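Local coordinates for protein glucose-6-phosphate dehydrogenase (Trypanosoma cruzi, PDB 5AQ1) that probably catalyses the NADP-dependent oxidation of glucose 6-phosphate to 6-phosphogluconolactone, the step that opens the pentose phosphate pathway, at residues 246-251 with 368-373; 342-347 with 492-497. One frame throughout, in Å; residues are numbered along the deposited sequence.

How the interactions relate
Both interactions belong to the C-terminal beta + alpha domain and reach its large mixed sheet, their centres about 12 Å apart. Interaction 1 joins the end of strand 240-248 to the loop before strand 373-380 and carries E249 and R372 to glucose 6-phosphate. Interaction 2 lies farther out, where strand 344-349 receives the start of helix 495-504; the side chain of F344 is about 13 Å from the sugar phosphate. The loop 368-373 bridges the two: L369 CD2 packs 4.1 Å from F344 CD2 and 3.8 Å from G493 N, and E370 touches C492. The loop thus touches both the segment that holds E249 and the lead-in to helix 495-504.

Interaction 1 (246-251 with 368-373). With BG6 (6-O-phosphono-beta-D-glucopyranose), chain F.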
ATOM      1  N   THR B 246      -0.895  25.839 -10.579  1.00 33.04           N
ATOM      2  CA  THR B 246      -0.927  27.299 -10.485  1.00 33.94           C
ATOM      3  C   THR B 246      -0.338  28.002 -11.706  1.00 34.16           C
ATOM      4  O   THR B 246       0.748  27.662 -12.168  1.00 31.80           O
ATOM      5  CB  THR B 246      -0.160  27.769  -9.240  1.00 34.19           C
ATOM      6  OG1 THR B 246      -0.753  27.183  -8.076  1.00 35.06           O
ATOM      7  CG2 THR B 246      -0.178  29.288  -9.119  1.00 34.66           C
ATOM      8  N   PHE B 247      -1.069  28.998 -12.202  1.00 36.21           N
ATOM      9  CA  PHE B 247      -0.628  29.853 -13.298  1.00 37.26           C
ATOM     10  C   PHE B 247      -0.766  31.301 -12.844  1.00 38.08           C
ATOM     11  O   PHE B 247      -1.845  31.726 -12.437  1.00 39.21           O
ATOM     12  CB  PHE B 247      -1.478  29.582 -14.544  1.00 37.56           C
ATOM     13  CG  PHE B 247      -1.320  30.601 -15.639  1.00 39.05           C
ATOM     14  CD1 PHE B 247      -2.113  31.744 -15.661  1.00 40.99           C
ATOM     15  CD2 PHE B 247      -0.406  30.410 -16.666  1.00 40.07           C
ATOM     16  CE1 PHE B 247      -1.985  32.683 -16.674  1.00 41.83           C
ATOM     17  CE2 PHE B 247      -0.272  31.351 -17.682  1.00 41.21           C
ATOM     18  CZ  PHE B 247      -1.064  32.484 -17.687  1.00 41.37           C
ATOM     19  N   LYS B 248       0.331  32.049 -12.902  1.00 39.41           N
ATOM     20  CA  LYS B 248       0.314  33.479 -12.595  1.00 39.77           C
ATOM     21  C   LYS B 248       1.078  34.261 -13.653  1.00 39.39           C
ATOM     22  O   LYS B 248       2.071  33.776 -14.193  1.00 38.39           O
ATOM     23  CB  LYS B 248       0.959  33.755 -11.245  1.00 41.03           C
ATOM     24  CG  LYS B 248       0.370  33.007 -10.067  1.00 41.28           C
ATOM     25  CD  LYS B 248       0.998  33.541  -8.792  1.00 42.64           C
ATOM     26  CE  LYS B 248       0.693  32.684  -7.580  1.00 43.13           C
ATOM     27  NZ  LYS B 248       1.514  33.155  -6.430  1.00 43.96           N
ATOM     28  N   GLU B 249       0.603  35.469 -13.938  1.00 40.39           N
ATOM     29  CA  GLU B 249       1.300  36.397 -14.823  1.00 40.75           C
ATOM     30  C   GLU B 249       1.215  37.791 -14.233  1.00 41.86           C
ATOM     31  O   GLU B 249       0.225  38.135 -13.579  1.00 41.30           O
ATOM     32  CB  GLU B 249       0.678  36.391 -16.221  1.00 40.52           C
ATOM     33  CG  GLU B 249       1.207  35.298 -17.136  1.00 39.71           C
ATOM     34  CD  GLU B 249       0.547  35.307 -18.507  1.00 40.33           C
ATOM     35  OE1 GLU B 249      -0.457  36.026 -18.696  1.00 41.55           O
ATOM     36  OE2 GLU B 249       1.026  34.586 -19.406  1.00 40.29           O
ATOM     37  N   LYS B 250       2.257  38.586 -14.460  1.00 43.20           N
ATOM     38  CA  LYS B 250       2.244  39.992 -14.072  1.00 44.69           C
ATOM     39  C   LYS B 250       1.505  40.814 -15.122  1.00 44.10           C
ATOM     40  O   LYS B 250       0.817  41.777 -14.791  1.00 43.25           O
ATOM     41  CB  LYS B 250       3.667  40.521 -13.903  1.00 46.99           C
ATOM     42  CG  LYS B 250       4.487  39.768 -12.869  1.00 48.83           C
ATOM     43  CD  LYS B 250       5.768  40.508 -12.518  1.00 50.93           C
ATOM     44  CE  LYS B 250       5.516  41.607 -11.498  1.00 54.01           C
ATOM     45  NZ  LYS B 250       6.638  42.586 -11.436  1.00 57.09           N
ATOM     46  N   ILE B 251       1.653  40.428 -16.387  1.00 43.12           N
ATOM     47  CA  ILE B 251       1.002  41.143 -17.485  1.00 43.55           C
ATOM     48  C   ILE B 251      -0.519  41.117 -17.362  1.00 43.90           C
ATOM     49  O   ILE B 251      -1.091  40.191 -16.782  1.00 43.13           O
ATOM     50  CB  ILE B 251       1.406  40.596 -18.876  1.00 43.35           C
ATOM     51  CG1 ILE B 251       1.098  39.097 -19.004  1.00 42.35           C
ATOM     52  CG2 ILE B 251       2.881  40.864 -19.142  1.00 43.70           C
ATOM     53  CD1 ILE B 251       1.039  38.616 -20.439  1.00 41.44           C
ATOM     54  N   ALA B 368      -2.373  39.771 -14.176  1.00 44.53           N
ATOM     55  CA  ALA B 368      -2.228  40.945 -13.309  1.00 45.52           C
ATOM     56  C   ALA B 368      -2.025  40.564 -11.837  1.00 45.07           C
ATOM     57  O   ALA B 368      -2.656  41.137 -10.945  1.00 45.39           O
ATOM     58  CB  ALA B 368      -3.426  41.876 -13.467  1.00 46.80           C
ATOM     59  N   LEU B 369      -1.128  39.609 -11.595  1.00 43.75           N
ATOM     60  CA  LEU B 369      -0.810  39.158 -10.239  1.00 44.28           C
ATOM     61  C   LEU B 369       0.603  39.601  -9.821  1.00 45.54           C
ATOM     62  O   LEU B 369       1.285  40.287 -10.578  1.00 46.74           O
ATOM     63  CB  LEU B 369      -0.962  37.637 -10.151  1.00 42.64           C
ATOM     64  CG  LEU B 369      -2.382  37.090 -10.316  1.00 42.16           C
ATOM     65  CD1 LEU B 369      -2.350  35.572 -10.344  1.00 40.67           C
ATOM     66  CD2 LEU B 369      -3.300  37.578  -9.205  1.00 43.18           C
ATOM     67  N   GLU B 370       1.029  39.219  -8.616  1.00 46.26           N
ATOM     68  CA  GLU B 370       2.339  39.646  -8.084  1.00 47.24           C
ATOM     69  C   GLU B 370       3.572  39.051  -8.775  1.00 46.50           C
ATOM     70  O   GLU B 370       4.662  39.611  -8.666  1.00 46.22           O
ATOM     71  CB  GLU B 370       2.474  39.444  -6.558  1.00 48.21           C
ATOM     72  CG  GLU B 370       1.520  38.483  -5.860  1.00 49.09           C
ATOM     73  CD  GLU B 370       1.582  37.057  -6.369  1.00 48.03           C
ATOM     74  OE1 GLU B 370       2.473  36.296  -5.939  1.00 48.54           O
ATOM     75  OE2 GLU B 370       0.706  36.688  -7.173  1.00 48.54           O
ATOM     76  N   GLU B 371       3.417  37.925  -9.461  1.00 45.49           N
ATOM     77  CA  GLU B 371       4.560  37.279 -10.103  1.00 45.01           C
ATOM     78  C   GLU B 371       4.164  36.473 -11.332  1.00 43.74           C
ATOM     79  O   GLU B 371       2.989  36.191 -11.560  1.00 43.20           O
ATOM     80  CB  GLU B 371       5.296  36.368  -9.102  1.00 44.85           C
ATOM     81  CG  GLU B 371       4.458  35.221  -8.538  1.00 44.03           C
ATOM     82  CD  GLU B 371       5.243  34.274  -7.639  1.00 43.79           C
ATOM     83  OE1 GLU B 371       6.474  34.438  -7.507  1.00 44.06           O
ATOM     84  OE2 GLU B 371       4.625  33.352  -7.058  1.00 41.90           O
ATOM     85  N   ARG B 372       5.170  36.116 -12.120  1.00 43.47           N
ATOM     86  CA  ARG B 372       5.013  35.141 -13.182  1.00 42.54           C
ATOM     87  C   ARG B 372       5.376  33.779 -12.609  1.00 40.50           C
ATOM     88  O   ARG B 372       6.462  33.607 -12.057  1.00 39.34           O
ATOM     89  CB  ARG B 372       5.923  35.479 -14.360  1.00 44.13           C
ATOM     90  CG  ARG B 372       5.862  34.463 -15.491  1.00 44.62           C
ATOM     91  CD  ARG B 372       6.197  35.094 -16.835  1.00 45.51           C
ATOM     92  NE  ARG B 372       6.127  34.116 -17.919  1.00 44.51           N
ATOM     93  CZ  ARG B 372       7.115  33.296 -18.279  1.00 45.44           C
ATOM     94  NH1 ARG B 372       8.289  33.311 -17.651  1.00 45.06           N
ATOM     95  NH2 ARG B 372       6.925  32.448 -19.284  1.00 46.79           N
ATOM     96  N   LEU B 373       4.463  32.819 -12.721  1.00 38.84           N
ATOM     97  CA  LEU B 373       4.695  31.484 -12.176  1.00 37.29           C
ATOM     98  C   LEU B 373       3.862  30.423 -12.871  1.00 35.87           C
ATOM     99  O   LEU B 373       2.697  30.646 -13.203  1.00 34.81           O
ATOM    100  CB  LEU B 373       4.372  31.452 -10.679  1.00 37.87           C
ATOM    101  CG  LEU B 373       4.580  30.114  -9.955  1.00 36.54           C
ATOM    102  CD1 LEU B 373       6.048  29.708  -9.961  1.00 36.48           C
ATOM    103  CD2 LEU B 373       4.056  30.191  -8.532  1.00 36.26           C
TER
HETATM  104  C1  BG6 F 550      -1.294  31.601 -24.328  1.00 30.92           C
HETATM  105  C2  BG6 F 550      -2.482  32.361 -23.742  1.00 29.76           C
HETATM  106  O1  BG6 F 550      -1.721  30.332 -24.842  1.00 31.30           O
HETATM  107  O5  BG6 F 550      -0.311  31.387 -23.311  1.00 31.60           O
HETATM  108  C3  BG6 F 550      -2.000  33.673 -23.144  1.00 30.10           C
HETATM  109  O2  BG6 F 550      -3.465  32.611 -24.752  1.00 29.50           O
HETATM  110  C4  BG6 F 550      -0.933  33.367 -22.106  1.00 31.47           C
HETATM  111  O3  BG6 F 550      -3.072  34.402 -22.539  1.00 29.87           O
HETATM  112  C5  BG6 F 550       0.209  32.602 -22.761  1.00 32.13           C
HETATM  113  O4  BG6 F 550      -0.465  34.587 -21.530  1.00 32.49           O
HETATM  114  C6  BG6 F 550       1.322  32.299 -21.762  1.00 32.94           C
HETATM  115  O6  BG6 F 550       2.291  31.422 -22.337  1.00 33.63           O
HETATM  116  P   BG6 F 550       3.721  31.226 -21.628  1.00 34.65           P
HETATM  117  O1P BG6 F 550       3.396  30.812 -20.212  1.00 37.93           O
HETATM  118  O2P BG6 F 550       4.387  30.135 -22.419  1.00 37.03           O
HETATM  119  O3P BG6 F 550       4.366  32.585 -21.757  1.00 38.15           O
HETATM  120  O   HOH W   1       3.015  32.816 -18.499  1.00 37.56           O
HETATM  121  O   HOH W   2       0.544  42.556 -12.087  1.00 34.63           O
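K248 and L373 form an antiparallel hydrogen-bonded pair, and here the contact is tight: K248 N binds L373 O at 2.8 Å, and L373 N returns the bond to K248 O. Beyond the strand, L369 N gives E249 O a bond of 2.8 Å, and A368 N binds I251 O. L369 CD1 lies 3.7 Å from K248 CG, the two side chains crossing at about a right angle; a branched apolar residue suits this buried spot beside the lysine's methylenes.

The outer side is looser. K248 runs out as an extended chain, long enough to bring NZ within reach of two carboxylates: E371 OE2 takes it on its anti side at 3.2 Å, and E370 OE1 only weakly, the three residues forming a salt-bridge network. K250 lies exposed, its CG along the E371 backbone.

Toward the ligand, E249 OE2 accepts the sugar's O4 hydroxyl at 2.6 Å, while K367 pairs with OE1. Beyond it R372, CG anti to its backbone N (chi1 177°), carries its guanidinium edge toward the phosphate, NH2 3.6 Å from O3P. Together they form part of the glucose 6-phosphate pocket of the G6PD fold.

Interaction 2 (342-347 with 492-497); sequences PTFAVL and CGPEEA
F344 offers one face of its ring to P494, whose CD lies 3.9 Å from the ring centroid and only 18° off the normal, a CH-pi contact offset toward the CD1-CE1 rim. The two side chains come from opposite directions, and the proline suits its place because its CD, attached to the ring nitrogen, presents slightly polarised C-H groups to the aromatic face. A497 CB reaches the same ring obliquely, 3.6 Å from CE1, and also meets V346 CG2 at 3.9 Å. A small methyl fits where the helix comes close to the strand, the CA atoms of V346 and A497 being 6.6 Å apart.

F344 and V346, two apart on the strand, both point toward segment 492-497. With CG anti to the backbone N (chi1 176°), the aromatic ring is carried to P494 and A497, whereas V346 brings up its CG2 branch. T343 and F344 form a classic beta bulge opposite G316 of strand 313-319, where strand 344-349 begins, and T343 OG1 is hydrogen-bonded to Y487 and to Y318 N.

On the other segment, G493 passes close to the ring with a positive phi, at backbone angles that would press a beta carbon into the preceding carbonyl oxygen, so glycine fits here. It leads into P494, which also packs on L485 and Y487 of the edge strand 484-488, and P494 O accepts the A497 amide at 3.2 Å.

With aromatic, proline and aliphatic carbon carrying the contact, cohesion between helix and sheet here comes from dispersion, the hydrophobic effect and a modest CH-pi attraction, and depends on close fit rather than on charge.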
ATOM      1  N   PRO B 342     -13.757  36.965 -16.430  1.00 45.54           N
ATOM      2  CA  PRO B 342     -12.796  36.738 -15.368  1.00 43.84           C
ATOM      3  C   PRO B 342     -11.357  36.753 -15.877  1.00 42.33           C
ATOM      4  O   PRO B 342     -11.040  36.102 -16.878  1.00 39.76           O
ATOM      5  CB  PRO B 342     -13.170  35.347 -14.863  1.00 43.46           C
ATOM      6  CG  PRO B 342     -13.697  34.649 -16.070  1.00 43.29           C
ATOM      7  CD  PRO B 342     -14.335  35.704 -16.933  1.00 44.76           C
ATOM      8  N   THR B 343     -10.504  37.503 -15.187  1.00 42.21           N
ATOM      9  CA  THR B 343      -9.063  37.475 -15.421  1.00 41.03           C
ATOM     10  C   THR B 343      -8.369  36.553 -14.411  1.00 40.39           C
ATOM     11  O   THR B 343      -7.174  36.284 -14.538  1.00 38.02           O
ATOM     12  CB  THR B 343      -8.456  38.890 -15.337  1.00 41.23           C
ATOM     13  OG1 THR B 343      -8.616  39.416 -14.012  1.00 41.58           O
ATOM     14  CG2 THR B 343      -9.129  39.822 -16.337  1.00 41.72           C
ATOM     15  N   PHE B 344      -9.132  36.074 -13.423  1.00 41.42           N
ATOM     16  CA  PHE B 344      -8.627  35.212 -12.353  1.00 41.46           C
ATOM     17  C   PHE B 344      -9.666  34.140 -12.007  1.00 41.34           C
ATOM     18  O   PHE B 344     -10.868  34.415 -11.999  1.00 42.38           O
ATOM     19  CB  PHE B 344      -8.316  36.060 -11.118  1.00 42.70           C
ATOM     20  CG  PHE B 344      -7.876  35.265  -9.919  1.00 43.74           C
ATOM     21  CD1 PHE B 344      -8.812  34.705  -9.055  1.00 44.16           C
ATOM     22  CD2 PHE B 344      -6.527  35.093  -9.636  1.00 43.84           C
ATOM     23  CE1 PHE B 344      -8.409  33.978  -7.947  1.00 44.49           C
ATOM     24  CE2 PHE B 344      -6.121  34.365  -8.525  1.00 43.69           C
ATOM     25  CZ  PHE B 344      -7.061  33.806  -7.680  1.00 43.31           C
ATOM     26  N   ALA B 345      -9.206  32.927 -11.712  1.00 40.18           N
ATOM     27  CA  ALA B 345     -10.109  31.850 -11.311  1.00 40.63           C
ATOM     28  C   ALA B 345      -9.400  30.767 -10.502  1.00 40.90           C
ATOM     29  O   ALA B 345      -8.334  30.302 -10.899  1.00 41.64           O
ATOM     30  CB  ALA B 345     -10.762  31.234 -12.535  1.00 40.42           C
ATOM     31  N   VAL B 346      -9.990  30.386  -9.369  1.00 41.23           N
ATOM     32  CA  VAL B 346      -9.588  29.185  -8.640  1.00 40.97           C
ATOM     33  C   VAL B 346     -10.723  28.182  -8.736  1.00 41.49           C
ATOM     34  O   VAL B 346     -11.863  28.512  -8.435  1.00 42.11           O
ATOM     35  CB  VAL B 346      -9.343  29.435  -7.138  1.00 41.97           C
ATOM     36  CG1 VAL B 346      -8.770  28.184  -6.485  1.00 41.76           C
ATOM     37  CG2 VAL B 346      -8.409  30.607  -6.924  1.00 43.72           C
ATOM     38  N   LEU B 347     -10.402  26.961  -9.150  1.00 41.51           N
ATOM     39  CA  LEU B 347     -11.373  25.877  -9.256  1.00 40.98           C
ATOM     40  C   LEU B 347     -10.971  24.739  -8.328  1.00 40.13           C
ATOM     41  O   LEU B 347      -9.781  24.481  -8.155  1.00 38.76           O
ATOM     42  CB  LEU B 347     -11.418  25.358 -10.697  1.00 40.69           C
ATOM     43  CG  LEU B 347     -12.382  26.019 -11.682  1.00 41.78           C
ATOM     44  CD1 LEU B 347     -12.334  27.533 -11.618  1.00 42.88           C
ATOM     45  CD2 LEU B 347     -12.076  25.540 -13.091  1.00 41.81           C
ATOM     46  N   CYS B 492      -2.086  39.693  -4.944  1.00 48.00           N
ATOM     47  CA  CYS B 492      -2.123  38.232  -5.019  1.00 48.43           C
ATOM     48  C   CYS B 492      -3.483  37.687  -5.476  1.00 48.46           C
ATOM     49  O   CYS B 492      -3.662  36.471  -5.568  1.00 46.47           O
ATOM     50  CB  CYS B 492      -1.758  37.625  -3.658  1.00 49.89           C
ATOM     51  SG  CYS B 492      -0.119  38.087  -3.047  1.00 53.03           S
ATOM     52  N   GLY B 493      -4.433  38.578  -5.769  1.00 49.66           N
ATOM     53  CA  GLY B 493      -5.783  38.178  -6.161  1.00 50.50           C
ATOM     54  C   GLY B 493      -6.781  38.485  -5.062  1.00 52.50           C
ATOM     55  O   GLY B 493      -6.412  39.049  -4.032  1.00 52.91           O
ATOM     56  N   PRO B 494      -8.057  38.113  -5.268  1.00 54.90           N
ATOM     57  CA  PRO B 494      -9.065  38.355  -4.232  1.00 57.03           C
ATOM     58  C   PRO B 494      -8.779  37.545  -2.963  1.00 58.18           C
ATOM     59  O   PRO B 494      -8.303  36.413  -3.049  1.00 57.56           O
ATOM     60  CB  PRO B 494     -10.385  37.908  -4.885  1.00 56.13           C
ATOM     61  CG  PRO B 494     -10.070  37.582  -6.309  1.00 55.52           C
ATOM     62  CD  PRO B 494      -8.596  37.344  -6.402  1.00 54.49           C
ATOM     63  N   GLU B 495      -9.062  38.128  -1.800  1.00 61.96           N
ATOM     64  CA  GLU B 495      -8.762  37.477  -0.517  1.00 64.27           C
ATOM     65  C   GLU B 495      -9.493  36.148  -0.339  1.00 60.45           C
ATOM     66  O   GLU B 495      -8.930  35.190   0.197  1.00 59.12           O
ATOM     67  CB  GLU B 495      -9.085  38.406   0.660  1.00 68.40           C
ATOM     68  CG  GLU B 495      -8.054  39.509   0.865  1.00 72.35           C
ATOM     69  CD  GLU B 495      -8.285  40.314   2.132  1.00 77.03           C
ATOM     70  OE1 GLU B 495      -8.578  39.709   3.189  1.00 80.58           O
ATOM     71  OE2 GLU B 495      -8.174  41.558   2.072  1.00 76.47           O
ATOM     72  N   GLU B 496     -10.734  36.085  -0.810  1.00 59.10           N
ATOM     73  CA  GLU B 496     -11.554  34.883  -0.626  1.00 59.65           C
ATOM     74  C   GLU B 496     -11.118  33.716  -1.522  1.00 55.93           C
ATOM     75  O   GLU B 496     -11.578  32.591  -1.335  1.00 56.04           O
ATOM     76  CB  GLU B 496     -13.068  35.172  -0.748  1.00 61.10           C
ATOM     77  CG  GLU B 496     -13.512  36.149  -1.828  1.00 63.42           C
ATOM     78  CD  GLU B 496     -13.459  37.611  -1.397  1.00 66.23           C
ATOM     79  OE1 GLU B 496     -14.422  38.103  -0.762  1.00 64.92           O
ATOM     80  OE2 GLU B 496     -12.446  38.274  -1.700  1.00 63.93           O
ATOM     81  N   ALA B 497     -10.227  33.978  -2.476  1.00 54.04           N
ATOM     82  CA  ALA B 497      -9.553  32.909  -3.207  1.00 52.13           C
ATOM     83  C   ALA B 497      -8.649  32.106  -2.277  1.00 53.46           C
ATOM     84  O   ALA B 497      -8.622  30.881  -2.344  1.00 54.71           O
ATOM     85  CB  ALA B 497      -8.749  33.475  -4.364  1.00 51.80           C
TER